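Local coordinates for protein acinetobacter secreted protease CpaA (Acinetobacter nosocomialis M2, PDB 6O38) that probably cleaves extracellular proteins as a zinc metalloprotease that leaves the cell by type II secretion and forms a complex with its chaperone CpaB, at residues Asn66-Glu70 / Ser171-Phe175; Ser99-Gly103 / Lys125-Ile130; Asp232-Ile238 / Tyr267-Ser273; Asn513-Phe518 / Lys554-Val560. All coordinates share one frame; numbering follows the deposited sequence.

Contact 1: residues Asn66-Glu70 / Ser171-Phe175; sequences NIPLE and SEYWF
Trp174 has the largest share of this contact, followed by Pro68 and Leu69: its indole stands out from strand 172-178 and is met by both residues of the loop 66-70. Pro68 presents its CG-CD side, with CD 3.6 Å from Trp174 CZ2 and CG 3.9 Å from Trp174 NE1, the two side chains crossing at about a right angle. Leu69 reaches the other end of the fused ring system, where its CD1 lies 4.0 Å from Trp174 CE3. Beyond them Ile67 adds one methyl, CG2, at 4.1 Å from Trp174 CH2. Here a loop of the first StcE-type beta-sandwich range meets a strand of the second, consistent with Trp174 lying where two such sandwich domains meet. The segments exchange no hydrogen bond; the polar hold on the indole comes from its own strand, while Thr141 and Gln143 of strand 141-146 also pack on it. Two residues back, Glu172 runs extended with CG opposite its backbone N (chi1 179°), which brings its carboxylate level with the indole nitrogen. Trp174 NE1 donates to Glu172 OE2 over 2.9 Å, nearly straight at 167°; OE2 offers the lone pair anti to its partner oxygen and sits in the plane of the indole. Gln143 adds a weak bond to the same oxygen. Pro68 also touches Tyr188, and Glu70 OE1 accepts a hydrogen bond from Asn96 N of the chaperone CpaB.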
loop_
_atom_site.group_PDB
_atom_site.type_symbol
_atom_site.label_atom_id
_atom_site.label_comp_id
_atom_site.label_asym_id
_atom_site.label_seq_id
_atom_site.Cartn_x
_atom_site.Cartn_y
_atom_site.Cartn_z
ATOM N N ASN A 66 -10.309 -10.070 -20.452
ATOM C CA ASN A 66 -11.137 -10.655 -19.407
ATOM C C ASN A 66 -10.305 -11.310 -18.311
ATOM O O ASN A 66 -10.837 -12.102 -17.524
ATOM C CB ASN A 66 -12.116 -11.667 -20.007
ATOM C CG ASN A 66 -11.423 -12.902 -20.550
ATOM O OD1 ASN A 66 -10.305 -12.826 -21.060
ATOM N ND2 ASN A 66 -12.085 -14.048 -20.440
ATOM N N ILE A 67 -9.016 -10.996 -18.243
ATOM C CA ILE A 67 -8.124 -11.549 -17.232
ATOM C C ILE A 67 -8.155 -10.619 -16.016
ATOM O O ILE A 67 -7.797 -9.439 -16.154
ATOM C CB ILE A 67 -6.697 -11.706 -17.767
ATOM C CG1 ILE A 67 -6.670 -12.752 -18.882
ATOM C CG2 ILE A 67 -5.743 -12.084 -16.644
ATOM C CD1 ILE A 67 -5.317 -12.931 -19.523
ATOM N N PRO A 68 -8.572 -11.097 -14.843
ATOM C CA PRO A 68 -8.665 -10.207 -13.671
ATOM C C PRO A 68 -7.324 -9.706 -13.158
ATOM O O PRO A 68 -7.311 -8.813 -12.302
ATOM C CB PRO A 68 -9.362 -11.083 -12.619
ATOM C CG PRO A 68 -10.029 -12.177 -13.401
ATOM C CD PRO A 68 -9.129 -12.430 -14.569
ATOM N N LEU A 69 -6.207 -10.245 -13.638
ATOM C CA LEU A 69 -4.902 -9.749 -13.231
ATOM C C LEU A 69 -4.592 -8.436 -13.940
ATOM O O LEU A 69 -5.063 -8.180 -15.052
ATOM C CB LEU A 69 -3.815 -10.781 -13.535
ATOM C CG LEU A 69 -4.036 -12.193 -12.984
ATOM C CD1 LEU A 69 -2.844 -13.088 -13.295
ATOM C CD2 LEU A 69 -4.309 -12.159 -11.489
ATOM N N GLU A 70 -3.793 -7.596 -13.282
ATOM C CA GLU A 70 -3.472 -6.293 -13.854
ATOM C C GLU A 70 -2.453 -6.403 -14.982
ATOM O O GLU A 70 -2.578 -5.714 -16.000
ATOM C CB GLU A 70 -2.965 -5.347 -12.765
ATOM C CG GLU A 70 -4.004 -4.334 -12.306
ATOM C CD GLU A 70 -3.528 -3.480 -11.148
ATOM O OE1 GLU A 70 -2.309 -3.459 -10.877
ATOM O OE2 GLU A 70 -4.377 -2.830 -10.504
ATOM N N SER A 171 -17.591 -20.462 -9.530
ATOM C CA SER A 171 -16.425 -20.150 -8.717
ATOM C C SER A 171 -15.200 -19.925 -9.599
ATOM O O SER A 171 -15.051 -20.532 -10.663
ATOM C CB SER A 171 -16.153 -21.274 -7.718
ATOM O OG SER A 171 -17.232 -21.419 -6.810
ATOM N N GLU A 172 -14.317 -19.040 -9.143
ATOM C CA GLU A 172 -13.116 -18.700 -9.900
ATOM C C GLU A 172 -12.029 -18.264 -8.932
ATOM O O GLU A 172 -12.179 -17.245 -8.250
ATOM C CB GLU A 172 -13.407 -17.599 -10.923
ATOM C CG GLU A 172 -12.199 -17.165 -11.737
ATOM C CD GLU A 172 -12.581 -16.289 -12.915
ATOM O OE1 GLU A 172 -13.793 -16.099 -13.148
ATOM O OE2 GLU A 172 -11.669 -15.791 -13.609
ATOM N N TYR A 173 -10.942 -19.033 -8.871
ATOM C CA TYR A 173 -9.802 -18.731 -8.014
ATOM C C TYR A 173 -8.536 -18.700 -8.854
ATOM O O TYR A 173 -8.309 -19.597 -9.673
ATOM C CB TYR A 173 -9.655 -19.764 -6.891
ATOM C CG TYR A 173 -10.901 -19.972 -6.059
ATOM C CD1 TYR A 173 -11.633 -18.892 -5.584
ATOM C CD2 TYR A 173 -11.343 -21.251 -5.747
ATOM C CE1 TYR A 173 -12.771 -19.080 -4.823
ATOM C CE2 TYR A 173 -12.479 -21.449 -4.987
ATOM C CZ TYR A 173 -13.189 -20.361 -4.527
ATOM O OH TYR A 173 -14.322 -20.555 -3.771
ATOM N N TRP A 174 -7.716 -17.673 -8.651
ATOM C CA TRP A 174 -6.419 -17.551 -9.303
ATOM C C TRP A 174 -5.317 -17.709 -8.263
ATOM O O TRP A 174 -5.323 -17.018 -7.238
ATOM C CB TRP A 174 -6.282 -16.203 -10.016
ATOM C CG TRP A 174 -7.159 -16.052 -11.225
ATOM C CD1 TRP A 174 -8.516 -15.910 -11.242
ATOM C CD2 TRP A 174 -6.736 -16.015 -12.593
ATOM N NE1 TRP A 174 -8.964 -15.792 -12.536
ATOM C CE2 TRP A 174 -7.891 -15.854 -13.385
ATOM C CE3 TRP A 174 -5.492 -16.106 -13.228
ATOM C CZ2 TRP A 174 -7.840 -15.780 -14.776
ATOM C CZ3 TRP A 174 -5.443 -16.034 -14.610
ATOM C CH2 TRP A 174 -6.610 -15.873 -15.368
ATOM N N PHE A 175 -4.377 -18.612 -8.531
ATOM C CA PHE A 175 -3.255 -18.873 -7.642
ATOM C C PHE A 175 -1.942 -18.660 -8.383
ATOM O O PHE A 175 -1.844 -18.914 -9.586
ATOM C CB PHE A 175 -3.287 -20.305 -7.089
ATOM C CG PHE A 175 -4.466 -20.594 -6.207
ATOM C CD1 PHE A 175 -4.419 -20.308 -4.852
ATOM C CD2 PHE A 175 -5.611 -21.170 -6.728
ATOM C CE1 PHE A 175 -5.500 -20.580 -4.037
ATOM C CE2 PHE A 175 -6.694 -21.446 -5.917
ATOM C CZ PHE A 175 -6.638 -21.150 -4.571
#

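Contact 2: residues Ser99-Gly103 / Lys125-Ile130; sequences SPTTG and KWAQTI
Gly103 and Trp126 bring two irregular backbones together: Gly103 CA sends a C-H toward Trp126 O, 3.5 Å away and fairly straight at 162°, and the loop 99-103 follows segment 125-130 without strand pairing. Pro100 is the apolar centre. Its ring points at segment 125-130, setting CB 3.9 Å from Ala127 CB and CG 4.1 Å from Ile130 CG2. On the exposed side Lys125 passes along Ser99 with its chain extended, and Lys125 CD lies 3.7 Å from Ser99 CB; the hydroxyl of Ser99 is bonded to Leu120 O instead. Trp126 swings away from the loop at its root, with CG opposite its own backbone N (chi1 176°), yet the six-membered ring comes back alongside Gly103, whose O sits at the edge near the ring plane, 3.8 Å from Trp126 CZ3. Over one face of this indole, toward the rim, lies Gln128 N. The loop leads out of strand 90-98 into strand 106-108, which pairs in parallel with strand 129-131 in a small four-stranded sheet of the StcE-type beta-sandwich; Ile130 reaches across to Val119 and Ile121 of strand 116-121, and Trp126 touches Ile121 and Ser152 of strand 152-154.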
loop_
_atom_site.group_PDB
_atom_site.type_symbol
_atom_site.label_atom_id
_atom_site.label_comp_id
_atom_site.label_asym_id
_atom_site.label_seq_id
_atom_site.Cartn_x
_atom_site.Cartn_y
_atom_site.Cartn_z
ATOM N N SER A 99 -8.253 -30.709 -16.968
ATOM C CA SER A 99 -9.400 -31.060 -16.149
ATOM C C SER A 99 -9.178 -32.391 -15.449
ATOM O O SER A 99 -8.453 -33.253 -15.956
ATOM C CB SER A 99 -10.677 -31.141 -17.000
ATOM O OG SER A 99 -10.910 -29.926 -17.690
ATOM N N PRO A 100 -9.788 -32.584 -14.280
ATOM C CA PRO A 100 -9.795 -33.918 -13.670
ATOM C C PRO A 100 -10.584 -34.893 -14.528
ATOM O O PRO A 100 -11.622 -34.548 -15.095
ATOM C CB PRO A 100 -10.470 -33.686 -12.313
ATOM C CG PRO A 100 -11.284 -32.449 -12.506
ATOM C CD PRO A 100 -10.488 -31.593 -13.446
ATOM N N THR A 101 -10.083 -36.124 -14.622
ATOM C CA THR A 101 -10.684 -37.123 -15.491
ATOM C C THR A 101 -11.277 -38.307 -14.745
ATOM O O THR A 101 -12.111 -39.017 -15.319
ATOM C CB THR A 101 -9.654 -37.649 -16.503
ATOM O OG1 THR A 101 -8.544 -38.225 -15.804
ATOM C CG2 THR A 101 -9.156 -36.516 -17.390
ATOM N N THR A 102 -10.879 -38.542 -13.500
ATOM C CA THR A 102 -11.420 -39.622 -12.688
ATOM C C THR A 102 -12.494 -39.061 -11.768
ATOM O O THR A 102 -12.271 -38.051 -11.092
ATOM C CB THR A 102 -10.322 -40.300 -11.868
ATOM O OG1 THR A 102 -9.999 -39.484 -10.734
ATOM C CG2 THR A 102 -9.073 -40.497 -12.713
ATOM N N GLY A 103 -13.649 -39.718 -11.737
ATOM C CA GLY A 103 -14.752 -39.275 -10.904
ATOM C C GLY A 103 -14.584 -39.637 -9.441
ATOM O O GLY A 103 -15.567 -39.730 -8.701
ATOM N N LYS A 125 -16.277 -33.922 -16.163
ATOM C CA LYS A 125 -14.871 -33.984 -15.751
ATOM C C LYS A 125 -14.786 -33.420 -14.335
ATOM O O LYS A 125 -14.555 -32.221 -14.145
ATOM C CB LYS A 125 -13.957 -33.230 -16.719
ATOM C CG LYS A 125 -14.079 -33.682 -18.165
ATOM C CD LYS A 125 -13.094 -32.955 -19.059
ATOM C CE LYS A 125 -12.955 -33.648 -20.399
ATOM N NZ LYS A 125 -11.887 -33.016 -21.213
ATOM N N TRP A 126 -14.959 -34.289 -13.339
ATOM C CA TRP A 126 -15.173 -33.856 -11.966
ATOM C C TRP A 126 -14.385 -34.743 -11.013
ATOM O O TRP A 126 -14.079 -35.898 -11.318
ATOM C CB TRP A 126 -16.668 -33.882 -11.609
ATOM C CG TRP A 126 -16.974 -33.530 -10.182
ATOM C CD1 TRP A 126 -17.208 -32.286 -9.674
ATOM C CD2 TRP A 126 -17.078 -34.439 -9.080
ATOM N NE1 TRP A 126 -17.451 -32.364 -8.323
ATOM C CE2 TRP A 126 -17.375 -33.676 -7.935
ATOM C CE3 TRP A 126 -16.945 -35.825 -8.951
ATOM C CZ2 TRP A 126 -17.545 -34.252 -6.677
ATOM C CZ3 TRP A 126 -17.114 -36.395 -7.704
ATOM C CH2 TRP A 126 -17.410 -35.611 -6.583
ATOM N N ALA A 127 -14.067 -34.182 -9.846
ATOM C CA ALA A 127 -13.444 -34.913 -8.755
ATOM C C ALA A 127 -13.814 -34.228 -7.448
ATOM O O ALA A 127 -13.966 -33.005 -7.399
ATOM C CB ALA A 127 -11.920 -34.983 -8.909
ATOM N N GLN A 128 -13.961 -35.029 -6.389
ATOM C CA GLN A 128 -14.353 -34.485 -5.092
ATOM C C GLN A 128 -13.340 -33.461 -4.594
ATOM O O GLN A 128 -13.710 -32.370 -4.147
ATOM C CB GLN A 128 -14.518 -35.616 -4.076
ATOM C CG GLN A 128 -14.906 -35.163 -2.677
ATOM C CD GLN A 128 -16.340 -34.677 -2.598
ATOM O OE1 GLN A 128 -17.275 -35.425 -2.880
ATOM N NE2 GLN A 128 -16.521 -33.418 -2.213
ATOM N N THR A 129 -12.054 -33.797 -4.668
ATOM C CA THR A 129 -10.991 -32.903 -4.227
ATOM C C THR A 129 -9.879 -32.924 -5.262
ATOM O O THR A 129 -9.342 -33.990 -5.576
ATOM C CB THR A 129 -10.449 -33.315 -2.854
ATOM O OG1 THR A 129 -11.529 -33.394 -1.915
ATOM C CG2 THR A 129 -9.424 -32.305 -2.360
ATOM N N ILE A 130 -9.537 -31.754 -5.790
ATOM C CA ILE A 130 -8.431 -31.615 -6.727
ATOM C C ILE A 130 -7.259 -30.985 -5.991
ATOM O O ILE A 130 -7.434 -30.146 -5.100
ATOM C CB ILE A 130 -8.823 -30.785 -7.969
ATOM C CG1 ILE A 130 -9.325 -29.399 -7.558
ATOM C CG2 ILE A 130 -9.875 -31.515 -8.788
ATOM C CD1 ILE A 130 -8.996 -28.312 -8.559
#

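Contact 3: residues Asp232-Ile238 / Tyr267-Ser273; sequences DRDRIII and YEFMYVS
Arg235 and Glu268 reach for each other diagonally across two antiparallel strands, and their flat ends meet steeply, the guanidinium and carboxylate planes 68° apart. Glu268 runs extended with CG anti to its backbone N (chi1 -160°), which carries OE1 to Arg235 NH1 in a salt bridge of 2.8 Å, the nitrogen sitting above the carboxylate plane. Ile237 lies alongside Glu268 and points the same way, its CG1 3.7 Å from Glu268 CG. On this same side of the sheet the selenium of selenomethionine Met270 touches both arginines, 3.9 Å from Arg233 CG and 4.0 Å from Arg235 NH2. The other side is mostly apolar: Ile238 CD1 comes obliquely to Phe269 CE1 at 3.8 Å, and both side chains touch Ile248, in the interior of the StcE-type beta-sandwich. Backbone bonds join the hydrogen-bonded pairs Ile236 with Phe269 and Ile238 with Tyr267. Past the strand ends Asp232 takes over. Its OD1 is gripped from opposite faces of the carboxylate, by Ser273 N at 3.1 Å and by Arg233 NH1 at 2.9 Å. Both arginines have second partners in the chain's C-terminal part: Arg233 NH2 on Gly546 O and Arg235 NH2 on Pro543 O, tying this sheet there. Glu268 OE2 lies near Asp122 of the chaperone CpaB; the closeness of two carboxylates would tend to raise the affinity of one for a proton, an effect Arg235 probably offsets in part.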
loop_
_atom_site.group_PDB
_atom_site.type_symbol
_atom_site.label_atom_id
_atom_site.label_comp_id
_atom_site.label_asym_id
_atom_site.label_seq_id
_atom_site.Cartn_x
_atom_site.Cartn_y
_atom_site.Cartn_z
ATOM N N ASP A 232 -9.419 -20.626 8.005
ATOM C CA ASP A 232 -8.353 -19.649 8.190
ATOM C C ASP A 232 -8.267 -18.702 6.999
ATOM O O ASP A 232 -8.179 -19.137 5.847
ATOM C CB ASP A 232 -7.018 -20.365 8.399
ATOM C CG ASP A 232 -6.007 -19.510 9.141
ATOM O OD1 ASP A 232 -6.404 -18.458 9.687
ATOM O OD2 ASP A 232 -4.819 -19.895 9.185
ATOM N N ARG A 233 -8.330 -17.399 7.288
ATOM C CA ARG A 233 -8.155 -16.313 6.326
ATOM C C ARG A 233 -9.338 -16.147 5.378
ATOM O O ARG A 233 -9.205 -15.498 4.336
ATOM C CB ARG A 233 -6.858 -16.469 5.520
ATOM C CG ARG A 233 -5.678 -15.687 6.082
ATOM C CD ARG A 233 -5.444 -16.006 7.549
ATOM N NE ARG A 233 -4.297 -15.286 8.091
ATOM C CZ ARG A 233 -3.695 -15.595 9.236
ATOM N NH1 ARG A 233 -4.133 -16.615 9.962
ATOM N NH2 ARG A 233 -2.657 -14.885 9.653
ATOM N N ASP A 234 -10.495 -16.722 5.700
ATOM C CA ASP A 234 -11.709 -16.360 4.984
ATOM C C ASP A 234 -12.029 -14.890 5.228
ATOM O O ASP A 234 -11.770 -14.346 6.304
ATOM C CB ASP A 234 -12.883 -17.238 5.419
ATOM C CG ASP A 234 -12.774 -18.657 4.902
ATOM O OD1 ASP A 234 -12.054 -18.877 3.905
ATOM O OD2 ASP A 234 -13.421 -19.553 5.483
ATOM N N ARG A 235 -12.598 -14.240 4.216
ATOM C CA ARG A 235 -12.831 -12.805 4.273
ATOM C C ARG A 235 -14.289 -12.482 3.992
ATOM O O ARG A 235 -14.930 -13.121 3.153
ATOM C CB ARG A 235 -11.933 -12.055 3.283
ATOM C CG ARG A 235 -10.475 -12.014 3.701
ATOM C CD ARG A 235 -9.672 -11.052 2.848
ATOM N NE ARG A 235 -8.273 -11.005 3.264
ATOM C CZ ARG A 235 -7.445 -10.002 2.992
ATOM N NH1 ARG A 235 -7.874 -8.954 2.302
ATOM N NH2 ARG A 235 -6.189 -10.044 3.412
ATOM N N ILE A 236 -14.803 -11.483 4.705
ATOM C CA ILE A 236 -16.152 -10.967 4.507
ATOM C C ILE A 236 -16.051 -9.467 4.280
ATOM O O ILE A 236 -15.510 -8.743 5.125
ATOM C CB ILE A 236 -17.072 -11.268 5.703
ATOM C CG1 ILE A 236 -17.341 -12.770 5.811
ATOM C CG2 ILE A 236 -18.377 -10.495 5.583
ATOM C CD1 ILE A 236 -18.232 -13.138 6.975
ATOM N N ILE A 237 -16.562 -9.004 3.143
ATOM C CA ILE A 237 -16.667 -7.582 2.837
ATOM C C ILE A 237 -18.126 -7.178 2.983
ATOM O O ILE A 237 -19.019 -7.847 2.449
ATOM C CB ILE A 237 -16.141 -7.263 1.427
ATOM C CG1 ILE A 237 -14.648 -7.581 1.330
ATOM C CG2 ILE A 237 -16.395 -5.804 1.079
ATOM C CD1 ILE A 237 -14.077 -7.414 -0.061
ATOM N N ILE A 238 -18.366 -6.091 3.711
ATOM C CA ILE A 238 -19.706 -5.560 3.925
ATOM C C ILE A 238 -19.760 -4.175 3.297
ATOM O O ILE A 238 -18.991 -3.283 3.679
ATOM C CB ILE A 238 -20.070 -5.509 5.418
ATOM C CG1 ILE A 238 -19.960 -6.907 6.034
ATOM C CG2 ILE A 238 -21.472 -4.956 5.606
ATOM C CD1 ILE A 238 -20.316 -6.963 7.502
ATOM N N TYR A 267 -16.578 -2.310 5.062
ATOM C CA TYR A 267 -15.810 -2.994 6.089
ATOM C C TYR A 267 -15.307 -4.321 5.542
ATOM O O TYR A 267 -15.997 -4.982 4.762
ATOM C CB TYR A 267 -16.650 -3.242 7.348
ATOM C CG TYR A 267 -16.977 -2.001 8.150
ATOM C CD1 TYR A 267 -17.986 -1.136 7.748
ATOM C CD2 TYR A 267 -16.287 -1.706 9.318
ATOM C CE1 TYR A 267 -18.292 -0.005 8.482
ATOM C CE2 TYR A 267 -16.584 -0.577 10.059
ATOM C CZ TYR A 267 -17.588 0.268 9.637
ATOM O OH TYR A 267 -17.886 1.393 10.371
ATOM N N GLU A 268 -14.104 -4.709 5.959
ATOM C CA GLU A 268 -13.513 -5.979 5.564
ATOM C C GLU A 268 -13.049 -6.716 6.809
ATOM O O GLU A 268 -12.390 -6.128 7.673
ATOM C CB GLU A 268 -12.343 -5.774 4.595
ATOM C CG GLU A 268 -11.987 -7.009 3.785
ATOM C CD GLU A 268 -10.904 -6.741 2.757
ATOM O OE1 GLU A 268 -10.417 -7.711 2.137
ATOM O OE2 GLU A 268 -10.539 -5.562 2.569
ATOM N N PHE A 269 -13.387 -7.999 6.896
ATOM C CA PHE A 269 -13.036 -8.825 8.039
ATOM C C PHE A 269 -12.287 -10.057 7.559
ATOM O O PHE A 269 -12.517 -10.552 6.453
ATOM C CB PHE A 269 -14.276 -9.252 8.840
ATOM C CG PHE A 269 -15.110 -8.102 9.330
ATOM C CD1 PHE A 269 -16.049 -7.508 8.503
ATOM C CD2 PHE A 269 -14.952 -7.615 10.616
ATOM C CE1 PHE A 269 -16.816 -6.450 8.951
ATOM C CE2 PHE A 269 -15.715 -6.558 11.070
ATOM C CZ PHE A 269 -16.649 -5.975 10.236
HETATM N N MSE A 270 -11.386 -10.547 8.402
HETATM C CA MSE A 270 -10.595 -11.725 8.078
HETATM C C MSE A 270 -10.505 -12.652 9.281
HETATM O O MSE A 270 -10.076 -12.240 10.359
HETATM C CB MSE A 270 -9.195 -11.325 7.615
HETATM C CG MSE A 270 -8.312 -12.497 7.232
HETATM SE SE MSE A 270 -6.460 -11.961 6.962
HETATM C CE MSE A 270 -6.047 -11.387 8.779
ATOM N N TYR A 271 -10.903 -13.906 9.095
ATOM C CA TYR A 271 -10.914 -14.861 10.192
ATOM C C TYR A 271 -9.508 -15.375 10.469
ATOM O O TYR A 271 -8.716 -15.598 9.548
ATOM C CB TYR A 271 -11.848 -16.031 9.880
ATOM C CG TYR A 271 -12.163 -16.880 11.088
ATOM C CD1 TYR A 271 -13.051 -16.435 12.059
ATOM C CD2 TYR A 271 -11.569 -18.123 11.266
ATOM C CE1 TYR A 271 -13.342 -17.202 13.169
ATOM C CE2 TYR A 271 -11.854 -18.899 12.374
ATOM C CZ TYR A 271 -12.742 -18.434 13.321
ATOM O OH TYR A 271 -13.031 -19.201 14.426
ATOM N N VAL A 272 -9.202 -15.560 11.751
ATOM C CA VAL A 272 -7.892 -16.007 12.205
ATOM C C VAL A 272 -8.120 -17.248 13.058
ATOM O O VAL A 272 -8.654 -17.152 14.170
ATOM C CB VAL A 272 -7.151 -14.920 12.999
ATOM C CG1 VAL A 272 -5.746 -15.375 13.336
ATOM C CG2 VAL A 272 -7.116 -13.615 12.215
ATOM N N SER A 273 -7.724 -18.413 12.536
ATOM C CA SER A 273 -8.081 -19.678 13.173
ATOM C C SER A 273 -7.439 -19.820 14.549
ATOM O O SER A 273 -8.116 -20.161 15.526
ATOM C CB SER A 273 -7.681 -20.847 12.271
ATOM O OG SER A 273 -8.559 -20.955 11.165
#

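Contact 4: residues Asn513-Phe518 / Lys554-Val560; sequences NIGSGF and KIDAVSV
Ile514 and Asp556 share the one hydrogen bond between the segments: Asp556 N donates to Ile514 O over 2.7 Å, almost straight at 172°. That carbonyl also closes, weakly, an inverse gamma turn centred on Gly515. A C-H contact also links the segments, Ile514 CA lying 3.2 Å from Lys554 O. Within the segments, Ser516 OG donates to Asn513 O at 3.1 Å. Asp556 is the N-cap of helix 557-569: Ser559 N donates to Asp556 OD1 at 3.3 Å, from well above the carboxylate plane, and Ser559 OG returns a bond to Asp556 O. Among apolar contacts, Val560 CG2 packs 3.8 Å from Ile514 CG2 and 3.6 Å from Gly515 CA, where the missing side chain lets the helix come close. Ile555 has CG1 anti to the carbonyl carbon (chi1 -57°), leaving CG2 anti to the backbone N and 4.2 Å from Phe518 CB; that methyl also rests against the carbonyl oxygens of Ser516 and Gly517. Ile555 CD1 lies at the phenyl edge. Gly517 stays about 10 Å from the zinc ion of His498, His502 and His508. Ser536 OG bonds both Ser516 O and Ala557 N, and the helix's positive N-terminal end would probably stabilise Asp556 as an anion.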
loop_
_atom_site.group_PDB
_atom_site.type_symbol
_atom_site.label_atom_id
_atom_site.label_comp_id
_atom_site.label_asym_id
_atom_site.label_seq_id
_atom_site.Cartn_x
_atom_site.Cartn_y
_atom_site.Cartn_z
ATOM N N ASN A 513 16.785 -9.969 19.152
ATOM C CA ASN A 513 15.946 -9.069 19.925
ATOM C C ASN A 513 14.497 -9.141 19.458
ATOM O O ASN A 513 14.209 -9.370 18.280
ATOM C CB ASN A 513 16.456 -7.632 19.818
ATOM C CG ASN A 513 17.725 -7.403 20.616
ATOM O OD1 ASN A 513 17.687 -6.846 21.713
ATOM N ND2 ASN A 513 18.855 -7.838 20.071
ATOM N N ILE A 514 13.578 -8.946 20.407
ATOM C CA ILE A 514 12.159 -8.952 20.073
ATOM C C ILE A 514 11.810 -7.765 19.182
ATOM O O ILE A 514 10.894 -7.847 18.356
ATOM C CB ILE A 514 11.309 -8.983 21.360
ATOM C CG1 ILE A 514 9.841 -9.257 21.032
ATOM C CG2 ILE A 514 11.457 -7.685 22.145
ATOM C CD1 ILE A 514 8.958 -9.364 22.256
ATOM N N GLY A 515 12.528 -6.653 19.327
ATOM C CA GLY A 515 12.322 -5.495 18.481
ATOM C C GLY A 515 13.079 -5.602 17.174
ATOM O O GLY A 515 14.112 -4.952 16.993
ATOM N N SER A 516 12.576 -6.425 16.258
ATOM C CA SER A 516 13.257 -6.691 15.000
ATOM C C SER A 516 12.234 -6.760 13.876
ATOM O O SER A 516 11.030 -6.887 14.110
ATOM C CB SER A 516 14.071 -7.992 15.063
ATOM O OG SER A 516 13.244 -9.094 15.391
ATOM N N GLY A 517 12.734 -6.670 12.645
ATOM C CA GLY A 517 11.859 -6.650 11.494
ATOM C C GLY A 517 11.325 -8.020 11.123
ATOM O O GLY A 517 11.814 -9.060 11.563
ATOM N N PHE A 518 10.287 -8.002 10.289
ATOM C CA PHE A 518 9.644 -9.207 9.780
ATOM C C PHE A 518 9.901 -9.288 8.279
ATOM O O PHE A 518 9.362 -8.486 7.509
ATOM C CB PHE A 518 8.147 -9.191 10.084
ATOM C CG PHE A 518 7.411 -10.401 9.586
ATOM C CD1 PHE A 518 7.465 -11.598 10.281
ATOM C CD2 PHE A 518 6.655 -10.339 8.427
ATOM C CE1 PHE A 518 6.784 -12.710 9.825
ATOM C CE2 PHE A 518 5.972 -11.447 7.967
ATOM C CZ PHE A 518 6.038 -12.636 8.667
ATOM N N LYS A 554 8.736 -12.910 19.979
ATOM C CA LYS A 554 9.974 -13.027 19.216
ATOM C C LYS A 554 10.190 -11.896 18.223
ATOM O O LYS A 554 11.300 -11.367 18.137
ATOM C CB LYS A 554 10.035 -14.384 18.501
ATOM C CG LYS A 554 10.227 -15.539 19.476
ATOM C CD LYS A 554 10.689 -16.814 18.794
ATOM C CE LYS A 554 11.078 -17.861 19.831
ATOM N NZ LYS A 554 11.288 -19.210 19.237
ATOM N N ILE A 555 9.169 -11.510 17.462
ATOM C CA ILE A 555 9.284 -10.450 16.462
ATOM C C ILE A 555 8.142 -9.476 16.721
ATOM O O ILE A 555 7.014 -9.692 16.263
ATOM C CB ILE A 555 9.241 -10.985 15.026
ATOM C CG1 ILE A 555 10.340 -12.029 14.807
ATOM C CG2 ILE A 555 9.389 -9.846 14.028
ATOM C CD1 ILE A 555 10.246 -12.743 13.475
ATOM N N ASP A 556 8.429 -8.399 17.458
ATOM C CA ASP A 556 7.417 -7.392 17.792
ATOM C C ASP A 556 8.130 -6.042 17.905
ATOM O O ASP A 556 8.628 -5.677 18.972
ATOM C CB ASP A 556 6.687 -7.757 19.077
ATOM C CG ASP A 556 5.442 -6.921 19.303
ATOM O OD1 ASP A 556 5.196 -5.978 18.520
ATOM O OD2 ASP A 556 4.703 -7.211 20.268
ATOM N N ALA A 557 8.159 -5.303 16.794
ATOM C CA ALA A 557 8.802 -3.993 16.801
ATOM C C ALA A 557 7.941 -2.953 17.508
ATOM O O ALA A 557 8.467 -2.072 18.197
ATOM C CB ALA A 557 9.111 -3.548 15.372
ATOM N N VAL A 558 6.619 -3.035 17.340
ATOM C CA VAL A 558 5.727 -2.024 17.902
ATOM C C VAL A 558 5.800 -2.025 19.425
ATOM O O VAL A 558 5.712 -0.970 20.066
ATOM C CB VAL A 558 4.288 -2.250 17.399
ATOM C CG1 VAL A 558 3.327 -1.267 18.051
ATOM C CG2 VAL A 558 4.234 -2.124 15.883
ATOM N N SER A 559 5.978 -3.204 20.029
ATOM C CA SER A 559 6.058 -3.275 21.484
ATOM C C SER A 559 7.302 -2.576 22.017
ATOM O O SER A 559 7.263 -1.994 23.106
ATOM C CB SER A 559 6.034 -4.733 21.942
ATOM O OG SER A 559 7.235 -5.397 21.591
ATOM N N VAL A 560 8.404 -2.616 21.270
ATOM C CA VAL A 560 9.614 -1.922 21.698
ATOM C C VAL A 560 9.498 -0.424 21.440
ATOM O O VAL A 560 9.946 0.392 22.253
ATOM C CB VAL A 560 10.846 -2.532 21.002
ATOM C CG1 VAL A 560 12.086 -1.694 21.270
ATOM C CG2 VAL A 560 11.058 -3.962 21.473
#

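Contact 3 is the most deeply buried and has the richest chemistry, combining a backbone ladder, a salt bridge and an apolar face within one sandwich range. Contacts 1 and 2 are only partly buried and make no hydrogen bonds between their segments; contact 2, farthest from the chain's centre, is nested in the loop that contact 1 closes, their nearest atoms about 8 Å apart. Contact 1 touches strand 172-178, contact 3 strands 235-240 and 266-272 of the following range; a glutamate of contact 1 hydrogen-bonds CpaB, whereas that of contact 3 merely nears a like charge there. Contact 4 belongs instead to the zinc-bearing part, joined by a single backbone bond beside a helix cap.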